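Local coordinates for protein DyP (Bjerkandera adusta, PDB 3VXJ) that binds heme b and probably uses hydrogen peroxide to oxidise dyes and phenolic compounds, as a dye-decolorizing peroxidase, at residues Q189-I197 and V322-S330; L297-F305 and G403-N411. One frame throughout, in Å; residues are numbered along the deposited sequence.

Contact 1. Residues Q189-I197 and V322-S330; sequences QAVVPPGII and VDTFHAMRS. With HEM (protoporphyrin IX containing Fe), chain B; 3DM (2,6-dimethoxyphenol), chain D.
Val192 and Asp323 bring the two backbones closest, with CA atoms 5.5 Å apart, where strand 191-192 faces the type I beta turn from Asp323 to His326; no hydrogen bond crosses between the segments. Ala190 supplies a CH-pi contact: its CB sits over one face of the His326 imidazole, 3.8 Å from the ring centroid and 20° off the normal. Val192 CG1 comes obliquely to the same ring, at CD2. Against the turn, Pro193 CD lies 3.3 Å from Asp323 OD2, while Ile196, with CG2 anti to its backbone N, rests that methyl 3.3 Å from His326 O. Farther along, Ile197 and Met328 cross at about a right angle, CD1 of the one touching CG of the other. The imidazole edge is turned to a 2,6-dimethoxyphenol, whose O2 lies 3.0 Å from His326 NE2; Asn313 ND2 is hydrogen-bonded to this ligand. Beyond the turn, strand 328-334 carries Arg329, whose NH2 donates to heme propionate O2A at 2.7 Å. Arg329 NH1 also donates to the water that ligates the heme iron, and Asp171 pairs with the guanidinium. The apolar contacts of Ala190 and Val192 thus probably help to set the imidazole at the phenol pocket, while charge and hydrogen bonds hold the arginine at the heme.

Contact 2. Residues L297-F305 and G403-N411; sequences LTDETRCPF and GGLDPLNQN. With 3DM (2,6-dimethoxyphenol), chain E.
Gln410 reaches between Asp299 and Glu300 because its CG stands anti to the carbonyl carbon (chi1 -64°) and its chain then runs extended (chi2 177°), while Asp299 CG, anti to the backbone N, brings the carboxylate to meet it. The motif on the first side is an Asx turn, in which Asp299 OD2 accepts from Thr301 N; Thr301 OG1 donates to the same oxygen, so with Gln410 NE2 three donors grip it. A second Asx turn, at Asp406, shapes the opposing loop. Gln410 NE2 donates to Asp299 OD2 at 3.0 Å, coming from above the carboxylate plane, and to Pro407 O in its own loop with an N-H...O angle of 169°. Both acceptors lie in the amide plane, which fixes the rotation of the amide. Gln410 OE1, the other end of the amide, accepts from Glu300 N at 3.0 Å, the donor standing above the carbonyl plane. A leucine in place of Gln410 would probably leave Glu300 N without its acceptor and deprive Asp299 OD2 and Pro407 O of the amide donor, so that neither hydrogen bond between the segments remains. Alongside, Pro304 CG packs on Leu405 CD2 at 4.0 Å, and Arg259 of helix 249-261 bonds carbonyls of both loops. Gly404 leaves room for the Glu300 carboxylate, since a CB there would clash with OE1. Glu300 OE1 lies 3.5 Å from Gly404 CA and accepts from Phe305 N at 2.9 Å.

How the contacts relate
Contacts 1 and 2 do not touch: their centres are 28 Å apart and their nearest atoms about 12 Å. Along the chain their segments alternate, since 297-305 precedes 322-330 and 403-411 follows it. Segment 322-330 of contact 1 reaches the heme through Arg329, on the side of the iron that carries the water. Contact 2 is more peripheral, with the Pro304 side chain about 13 Å from the heme, yet its segment 297-305 leads into helix 308-312, whose His308 is the axial iron ligand; Leu405 and His308 side chains are about 9 Å apart. Each contact adjoins a different 2,6-dimethoxyphenol, the second one meeting Thr298 and also hydrogen-bonded to Ser383 O.

Contact 1. Residues Q189-I197 and V322-S330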
loop_
_atom_site.group_PDB
_atom_site.type_symbol
_atom_site.label_atom_id
_atom_site.label_comp_id
_atom_site.label_asym_id
_atom_site.label_seq_id
_atom_site.Cartn_x
_atom_site.Cartn_y
_atom_site.Cartn_z
ATOM N N GLN A 189 -0.090 17.878 -3.013
ATOM C CA GLN A 189 -0.419 16.943 -1.955
ATOM C C GLN A 189 -1.801 17.268 -1.378
ATOM O O GLN A 189 -2.113 18.438 -1.126
ATOM C CB GLN A 189 0.667 17.003 -0.879
ATOM C CG GLN A 189 0.526 15.956 0.174
ATOM C CD GLN A 189 1.738 15.813 1.072
ATOM O OE1 GLN A 189 2.529 16.742 1.254
ATOM N NE2 GLN A 189 1.870 14.643 1.670
ATOM N N ALA A 190 -2.635 16.242 -1.209
ATOM C CA ALA A 190 -3.957 16.434 -0.614
ATOM C C ALA A 190 -3.810 16.671 0.880
ATOM O O ALA A 190 -3.064 15.966 1.560
ATOM C CB ALA A 190 -4.856 15.237 -0.878
ATOM N N VAL A 191 -4.505 17.688 1.375
ATOM C CA VAL A 191 -4.568 17.966 2.799
ATOM C C VAL A 191 -5.967 17.560 3.249
ATOM O O VAL A 191 -6.963 18.056 2.720
ATOM C CB VAL A 191 -4.272 19.450 3.112
ATOM C CG1 VAL A 191 -4.473 19.735 4.582
ATOM C CG2 VAL A 191 -2.846 19.807 2.692
ATOM N N VAL A 192 -6.027 16.617 4.186
ATOM C CA VAL A 192 -7.292 16.047 4.639
ATOM C C VAL A 192 -7.421 16.158 6.157
ATOM O O VAL A 192 -6.405 16.232 6.857
ATOM C CB VAL A 192 -7.438 14.555 4.208
ATOM C CG1 VAL A 192 -7.359 14.417 2.689
ATOM C CG2 VAL A 192 -6.399 13.668 4.909
ATOM N N PRO A 193 -8.665 16.162 6.676
ATOM C CA PRO A 193 -8.819 16.098 8.127
ATOM C C PRO A 193 -8.248 14.780 8.660
ATOM O O PRO A 193 -8.261 13.765 7.949
ATOM C CB PRO A 193 -10.335 16.150 8.351
ATOM C CG PRO A 193 -10.975 16.119 7.052
ATOM C CD PRO A 193 -9.954 16.172 5.962
ATOM N N PRO A 194 -7.740 14.780 9.903
ATOM C CA PRO A 194 -7.012 13.605 10.382
ATOM C C PRO A 194 -7.837 12.323 10.436
ATOM O O PRO A 194 -7.278 11.239 10.295
ATOM C CB PRO A 194 -6.542 14.017 11.783
ATOM C CG PRO A 194 -7.392 15.179 12.170
ATOM C CD PRO A 194 -7.760 15.867 10.897
ATOM N N GLY A 195 -9.151 12.456 10.588
ATOM C CA GLY A 195 -10.061 11.312 10.656
ATOM C C GLY A 195 -10.257 10.534 9.367
ATOM O O GLY A 195 -10.938 9.521 9.368
ATOM N N ILE A 196 -9.679 10.995 8.266
ATOM C CA ILE A 196 -9.606 10.152 7.070
ATOM C C ILE A 196 -8.671 8.961 7.333
ATOM O O ILE A 196 -8.873 7.865 6.794
ATOM C CB ILE A 196 -9.171 10.957 5.829
ATOM C CG1 ILE A 196 -10.139 12.124 5.567
ATOM C CG2 ILE A 196 -9.063 10.049 4.599
ATOM C CD1 ILE A 196 -11.627 11.748 5.482
ATOM N N ILE A 197 -7.670 9.170 8.191
ATOM C CA ILE A 197 -6.667 8.151 8.503
ATOM C C ILE A 197 -6.837 7.599 9.918
ATOM O O ILE A 197 -6.704 6.396 10.133
ATOM C CB ILE A 197 -5.233 8.717 8.318
ATOM C CG1 ILE A 197 -5.057 9.362 6.927
ATOM C CG2 ILE A 197 -4.180 7.640 8.563
ATOM C CD1 ILE A 197 -5.309 8.413 5.743
ATOM N N VAL A 322 -11.582 15.902 -2.792
ATOM C CA VAL A 322 -12.480 15.039 -2.038
ATOM C C VAL A 322 -11.617 14.403 -0.954
ATOM O O VAL A 322 -10.595 13.789 -1.270
ATOM C CB VAL A 322 -13.115 13.940 -2.955
ATOM C CG1 VAL A 322 -13.966 12.944 -2.141
ATOM C CG2 VAL A 322 -13.941 14.556 -4.091
ATOM N N ASP A 323 -12.004 14.560 0.310
ATOM C CA ASP A 323 -11.223 14.029 1.434
ATOM C C ASP A 323 -11.304 12.509 1.522
ATOM O O ASP A 323 -10.358 11.863 1.947
ATOM C CB ASP A 323 -11.746 14.560 2.781
ATOM C CG ASP A 323 -11.608 16.057 2.940
ATOM O OD1 ASP A 323 -10.738 16.668 2.286
ATOM O OD2 ASP A 323 -12.365 16.613 3.772
ATOM N N THR A 324 -12.449 11.968 1.112
ATOM C CA THR A 324 -12.968 10.705 1.638
ATOM C C THR A 324 -12.147 9.470 1.307
ATOM O O THR A 324 -12.082 8.541 2.117
ATOM C CB THR A 324 -14.415 10.495 1.146
ATOM O OG1 THR A 324 -15.144 11.716 1.325
ATOM C CG2 THR A 324 -15.125 9.387 1.916
ATOM N N PHE A 325 -11.524 9.461 0.132
ATOM C CA PHE A 325 -10.931 8.240 -0.413
ATOM C C PHE A 325 -9.415 8.213 -0.412
ATOM O O PHE A 325 -8.814 7.345 -1.050
ATOM C CB PHE A 325 -11.508 7.942 -1.801
ATOM C CG PHE A 325 -12.991 8.127 -1.875
ATOM C CD1 PHE A 325 -13.847 7.262 -1.202
ATOM C CD2 PHE A 325 -13.531 9.191 -2.596
ATOM C CE1 PHE A 325 -15.234 7.448 -1.242
ATOM C CE2 PHE A 325 -14.914 9.382 -2.649
ATOM C CZ PHE A 325 -15.767 8.511 -1.972
ATOM N N HIS A 326 -8.802 9.136 0.323
ATOM C CA HIS A 326 -7.357 9.136 0.490
ATOM C C HIS A 326 -6.931 8.148 1.563
ATOM O O HIS A 326 -7.675 7.883 2.506
ATOM C CB HIS A 326 -6.854 10.543 0.803
ATOM C CG HIS A 326 -7.067 11.510 -0.320
ATOM N ND1 HIS A 326 -6.318 11.489 -1.477
ATOM C CD2 HIS A 326 -7.964 12.516 -0.476
ATOM C CE1 HIS A 326 -6.735 12.442 -2.292
ATOM N NE2 HIS A 326 -7.741 13.073 -1.714
ATOM N N ALA A 327 -5.729 7.595 1.413
ATOM C CA ALA A 327 -5.200 6.648 2.392
ATOM C C ALA A 327 -3.681 6.713 2.373
ATOM O O ALA A 327 -3.094 7.123 1.366
ATOM C CB ALA A 327 -5.682 5.232 2.065
ATOM N N MET A 328 -3.059 6.291 3.477
ATOM C CA MET A 328 -1.593 6.228 3.598
ATOM C C MET A 328 -1.104 4.854 3.177
ATOM O O MET A 328 -1.730 3.848 3.495
ATOM C CB MET A 328 -1.172 6.434 5.056
ATOM C CG MET A 328 -1.504 7.783 5.659
ATOM S SD MET A 328 -0.509 9.122 4.971
ATOM C CE MET A 328 -0.808 10.381 6.207
ATOM N N ARG A 329 0.043 4.800 2.502
ATOM C CA ARG A 329 0.662 3.518 2.183
ATOM C C ARG A 329 2.054 3.399 2.776
ATOM O O ARG A 329 2.825 4.373 2.808
ATOM C CB ARG A 329 0.732 3.306 0.671
ATOM C CG ARG A 329 -0.619 3.182 0.002
ATOM C CD ARG A 329 -0.503 3.316 -1.523
ATOM N NE ARG A 329 0.015 4.639 -1.865
ATOM C CZ ARG A 329 1.133 4.875 -2.545
ATOM N NH1 ARG A 329 1.845 3.873 -3.034
ATOM N NH2 ARG A 329 1.535 6.124 -2.765
ATOM N N SER A 330 2.368 2.193 3.241
ATOM C CA SER A 330 3.704 1.903 3.775
ATOM C C SER A 330 4.182 0.524 3.324
ATOM O O SER A 330 4.542 -0.335 4.136
ATOM C CB SER A 330 3.707 1.995 5.298
ATOM O OG SER A 330 5.033 2.122 5.780
HETATM C CHA HEM B . 0.764 4.699 -6.223
HETATM C CHB HEM B . 2.865 0.498 -7.364
HETATM C CHC HEM B . -0.871 -1.933 -5.488
HETATM C CHD HEM B . -2.979 2.254 -4.304
HETATM C C1A HEM B . 1.640 3.777 -6.725
HETATM C C2A HEM B . 2.858 4.081 -7.442
HETATM C C3A HEM B . 3.432 2.909 -7.767
HETATM C C4A HEM B . 2.611 1.845 -7.237
HETATM C CMA HEM B . 4.751 2.693 -8.534
HETATM C CAA HEM B . 3.329 5.505 -7.813
HETATM C CBA HEM B . 4.194 6.201 -6.760
HETATM C CGA HEM B . 3.429 6.658 -5.540
HETATM O O1A HEM B . 2.630 7.616 -5.616
HETATM O O2A HEM B . 3.654 6.062 -4.450
HETATM C C1B HEM B . 2.048 -0.532 -6.945
HETATM C C2B HEM B . 2.324 -1.945 -7.093
HETATM C C3B HEM B . 1.286 -2.622 -6.566
HETATM C C4B HEM B . 0.342 -1.646 -6.064
HETATM C CMB HEM B . 3.593 -2.511 -7.766
HETATM C CAB HEM B . 1.091 -4.149 -6.452
HETATM C CBB HEM B . 2.121 -4.998 -6.450
HETATM C C1C HEM B . -1.784 -1.008 -5.049
HETATM C C2C HEM B . -3.092 -1.305 -4.497
HETATM C C3C HEM B . -3.685 -0.143 -4.182
HETATM C C4C HEM B . -2.759 0.917 -4.521
HETATM C CMC HEM B . -3.650 -2.729 -4.312
HETATM C CAC HEM B . -5.081 0.104 -3.552
HETATM C CBC HEM B . -6.142 -0.650 -3.871
HETATM C C1D HEM B . -2.134 3.275 -4.651
HETATM C C2D HEM B . -2.365 4.656 -4.304
HETATM C C3D HEM B . -1.220 5.409 -4.906
HETATM C C4D HEM B . -0.396 4.419 -5.553
HETATM C CMD HEM B . -3.523 5.285 -3.513
HETATM C CAD HEM B . -1.040 6.932 -4.826
HETATM C CBD HEM B . -1.912 7.552 -5.913
HETATM C CGD HEM B . -1.843 9.055 -5.890
HETATM O O1D HEM B . -1.581 9.646 -6.972
HETATM O O2D HEM B . -2.047 9.663 -4.815
HETATM N NA HEM B . 1.514 2.413 -6.642
HETATM N NB HEM B . 0.806 -0.376 -6.340
HETATM N NC HEM B . -1.636 0.359 -5.082
HETATM N ND HEM B . -0.943 3.160 -5.365
HETATM FE FE HEM B . -0.097 1.382 -5.920
HETATM O O1 3DM D . -5.383 14.335 -4.560
HETATM C C1 3DM D . -6.219 15.217 -5.210
HETATM C C2 3DM D . -7.607 15.036 -5.213
HETATM O O2 3DM D . -8.133 13.950 -4.560
HETATM C C7 3DM D . -9.479 13.565 -4.880
HETATM C C3 3DM D . -8.411 15.970 -5.881
HETATM C C4 3DM D . -7.836 17.050 -6.557
HETATM C C5 3DM D . -6.457 17.231 -6.547
HETATM C C6 3DM D . -5.652 16.309 -5.876
HETATM O O3 3DM D . -4.291 16.429 -5.836
HETATM C C8 3DM D . -3.676 17.354 -6.772
HETATM O O HOH W 1 0.885 1.413 -4.186
#

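Contact 2. Residues L297-F305 and G403-N411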
loop_
_atom_site.group_PDB
_atom_site.type_symbol
_atom_site.label_atom_id
_atom_site.label_comp_id
_atom_site.label_asym_id
_atom_site.label_seq_id
_atom_site.Cartn_x
_atom_site.Cartn_y
_atom_site.Cartn_z
ATOM N N LEU A 297 -8.674 15.883 -18.735
ATOM C CA LEU A 297 -9.929 15.294 -18.269
ATOM C C LEU A 297 -10.715 14.604 -19.382
ATOM O O LEU A 297 -11.445 13.655 -19.117
ATOM C CB LEU A 297 -10.822 16.343 -17.591
ATOM C CG LEU A 297 -10.302 17.039 -16.334
ATOM C CD1 LEU A 297 -11.165 18.247 -16.002
ATOM C CD2 LEU A 297 -10.257 16.074 -15.144
ATOM N N THR A 298 -10.577 15.080 -20.618
ATOM C CA THR A 298 -11.423 14.590 -21.700
ATOM C C THR A 298 -10.627 14.049 -22.891
ATOM O O THR A 298 -11.138 13.977 -24.006
ATOM C CB THR A 298 -12.478 15.649 -22.136
ATOM O OG1 THR A 298 -11.833 16.881 -22.458
ATOM C CG2 THR A 298 -13.491 15.901 -21.020
ATOM N N ASP A 299 -9.384 13.652 -22.637
ATOM C CA ASP A 299 -8.562 12.980 -23.639
ATOM C C ASP A 299 -7.493 12.174 -22.913
ATOM O O ASP A 299 -7.275 12.381 -21.718
ATOM C CB ASP A 299 -7.926 13.997 -24.590
ATOM C CG ASP A 299 -7.518 13.368 -25.896
ATOM O OD1 ASP A 299 -8.398 13.188 -26.760
ATOM O OD2 ASP A 299 -6.325 13.051 -26.060
ATOM N N GLU A 300 -6.830 11.263 -23.630
ATOM C CA GLU A 300 -5.842 10.372 -23.008
ATOM C C GLU A 300 -4.415 10.584 -23.494
ATOM O O GLU A 300 -3.525 9.815 -23.130
ATOM C CB GLU A 300 -6.245 8.904 -23.180
ATOM C CG GLU A 300 -7.620 8.633 -22.626
ATOM C CD GLU A 300 -7.960 7.166 -22.590
ATOM O OE1 GLU A 300 -7.424 6.469 -21.704
ATOM O OE2 GLU A 300 -8.794 6.718 -23.423
ATOM N N THR A 301 -4.158 11.631 -24.274
ATOM C CA THR A 301 -2.776 11.822 -24.712
ATOM C C THR A 301 -1.797 11.980 -23.555
ATOM O O THR A 301 -0.754 11.325 -23.525
ATOM C CB THR A 301 -2.631 12.988 -25.674
ATOM O OG1 THR A 301 -3.343 12.654 -26.863
ATOM C CG2 THR A 301 -1.145 13.231 -26.020
ATOM N N ARG A 302 -2.132 12.830 -22.596
ATOM C CA ARG A 302 -1.196 13.055 -21.499
ATOM C C ARG A 302 -1.170 11.905 -20.491
ATOM O O ARG A 302 -0.126 11.614 -19.927
ATOM C CB ARG A 302 -1.471 14.392 -20.814
ATOM C CG ARG A 302 -1.272 15.583 -21.739
ATOM C CD ARG A 302 -1.359 16.921 -21.013
ATOM N NE ARG A 302 -0.152 17.191 -20.242
ATOM C CZ ARG A 302 0.944 17.776 -20.718
ATOM N NH1 ARG A 302 1.016 18.156 -21.978
ATOM N NH2 ARG A 302 1.992 17.965 -19.924
ATOM N N CYS A 303 -2.316 11.273 -20.252
ATOM C CA CYS A 303 -2.409 10.146 -19.307
ATOM C C CYS A 303 -3.642 9.315 -19.629
ATOM O O CYS A 303 -4.728 9.881 -19.778
ATOM C CB CYS A 303 -2.513 10.663 -17.862
ATOM S SG CYS A 303 -2.403 9.380 -16.595
ATOM N N PRO A 304 -3.501 7.969 -19.708
ATOM C CA PRO A 304 -4.726 7.164 -19.851
ATOM C C PRO A 304 -5.689 7.355 -18.684
ATOM O O PRO A 304 -5.260 7.652 -17.562
ATOM C CB PRO A 304 -4.208 5.716 -19.874
ATOM C CG PRO A 304 -2.737 5.838 -20.253
ATOM C CD PRO A 304 -2.295 7.119 -19.603
ATOM N N PHE A 305 -6.976 7.171 -18.946
ATOM C CA PHE A 305 -7.972 7.258 -17.879
ATOM C C PHE A 305 -7.786 6.156 -16.839
ATOM O O PHE A 305 -8.112 6.356 -15.667
ATOM C CB PHE A 305 -9.399 7.189 -18.431
ATOM C CG PHE A 305 -9.741 8.288 -19.404
ATOM C CD1 PHE A 305 -9.437 9.621 -19.129
ATOM C CD2 PHE A 305 -10.422 7.988 -20.588
ATOM C CE1 PHE A 305 -9.771 10.634 -20.033
ATOM C CE2 PHE A 305 -10.747 8.992 -21.494
ATOM C CZ PHE A 305 -10.429 10.314 -21.208
ATOM N N GLY A 403 -8.262 0.661 -22.119
ATOM C CA GLY A 403 -8.123 1.465 -23.322
ATOM C C GLY A 403 -7.079 2.547 -23.149
ATOM O O GLY A 403 -6.561 2.779 -22.048
ATOM N N GLY A 404 -6.776 3.222 -24.248
ATOM C CA GLY A 404 -6.045 4.470 -24.200
ATOM C C GLY A 404 -4.573 4.429 -23.877
ATOM O O GLY A 404 -3.961 5.479 -23.746
ATOM N N LEU A 405 -3.982 3.243 -23.778
ATOM C CA LEU A 405 -2.553 3.162 -23.458
ATOM C C LEU A 405 -1.657 3.741 -24.556
ATOM O O LEU A 405 -0.588 4.270 -24.262
ATOM C CB LEU A 405 -2.133 1.729 -23.110
ATOM C CG LEU A 405 -2.811 1.035 -21.921
ATOM C CD1 LEU A 405 -2.135 -0.309 -21.659
ATOM C CD2 LEU A 405 -2.820 1.900 -20.658
ATOM N N ASP A 406 -2.084 3.632 -25.807
ATOM C CA ASP A 406 -1.368 4.259 -26.909
ATOM C C ASP A 406 -1.961 5.644 -27.156
ATOM O O ASP A 406 -3.090 5.763 -27.641
ATOM C CB ASP A 406 -1.449 3.390 -28.172
ATOM C CG ASP A 406 -0.599 3.920 -29.311
ATOM O OD1 ASP A 406 -0.282 5.122 -29.314
ATOM O OD2 ASP A 406 -0.258 3.135 -30.217
ATOM N N PRO A 407 -1.192 6.700 -26.842
ATOM C CA PRO A 407 -1.741 8.052 -26.970
ATOM C C PRO A 407 -2.122 8.439 -28.397
ATOM O O PRO A 407 -2.916 9.356 -28.580
ATOM C CB PRO A 407 -0.600 8.938 -26.466
ATOM C CG PRO A 407 0.652 8.145 -26.764
ATOM C CD PRO A 407 0.242 6.716 -26.492
ATOM N N LEU A 408 -1.562 7.747 -29.391
ATOM C CA LEU A 408 -1.846 8.056 -30.798
ATOM C C LEU A 408 -2.914 7.134 -31.378
ATOM O O LEU A 408 -3.320 7.301 -32.525
ATOM C CB LEU A 408 -0.564 8.019 -31.655
ATOM C CG LEU A 408 0.624 8.875 -31.184
ATOM C CD1 LEU A 408 1.757 8.846 -32.208
ATOM C CD2 LEU A 408 0.212 10.319 -30.877
ATOM N N ASN A 409 -3.355 6.163 -30.581
ATOM C CA ASN A 409 -4.434 5.249 -30.972
ATOM C C ASN A 409 -5.269 4.912 -29.744
ATOM O O ASN A 409 -5.252 3.782 -29.255
ATOM C CB ASN A 409 -3.874 3.954 -31.589
ATOM C CG ASN A 409 -3.008 4.198 -32.809
ATOM O OD1 ASN A 409 -1.778 4.128 -32.734
ATOM N ND2 ASN A 409 -3.640 4.479 -33.939
ATOM N N GLN A 410 -5.986 5.908 -29.234
ATOM C CA GLN A 410 -6.595 5.799 -27.904
ATOM C C GLN A 410 -7.742 4.806 -27.820
ATOM O O GLN A 410 -8.030 4.271 -26.751
ATOM C CB GLN A 410 -7.018 7.177 -27.394
ATOM C CG GLN A 410 -5.806 8.087 -27.196
ATOM C CD GLN A 410 -6.155 9.499 -26.748
ATOM O OE1 GLN A 410 -7.206 9.747 -26.142
ATOM N NE2 GLN A 410 -5.252 10.430 -27.024
ATOM N N ASN A 411 -8.376 4.538 -28.957
ATOM C CA ASN A 411 -9.430 3.527 -28.998
ATOM C C ASN A 411 -8.921 2.092 -29.003
ATOM O O ASN A 411 -9.708 1.161 -28.855
ATOM C CB ASN A 411 -10.383 3.762 -30.168
ATOM C CG ASN A 411 -11.508 4.711 -29.818
ATOM O OD1 ASN A 411 -12.028 4.705 -28.693
ATOM N ND2 ASN A 411 -11.904 5.527 -30.780
HETATM O O1 3DM E . -16.198 13.769 -21.670
HETATM C C1 3DM E . -16.746 13.580 -22.902
HETATM C C2 3DM E . -16.384 14.425 -23.952
HETATM O O2 3DM E . -15.479 15.415 -23.690
HETATM C C7 3DM E . -15.245 16.356 -24.755
HETATM C C3 3DM E . -16.943 14.229 -25.222
HETATM C C4 3DM E . -17.860 13.196 -25.432
HETATM C C5 3DM E . -18.222 12.355 -24.375
HETATM C C6 3DM E . -17.665 12.548 -23.105
HETATM O O3 3DM E . -17.976 11.744 -22.039
HETATM C C8 3DM E . -19.227 11.031 -22.131
#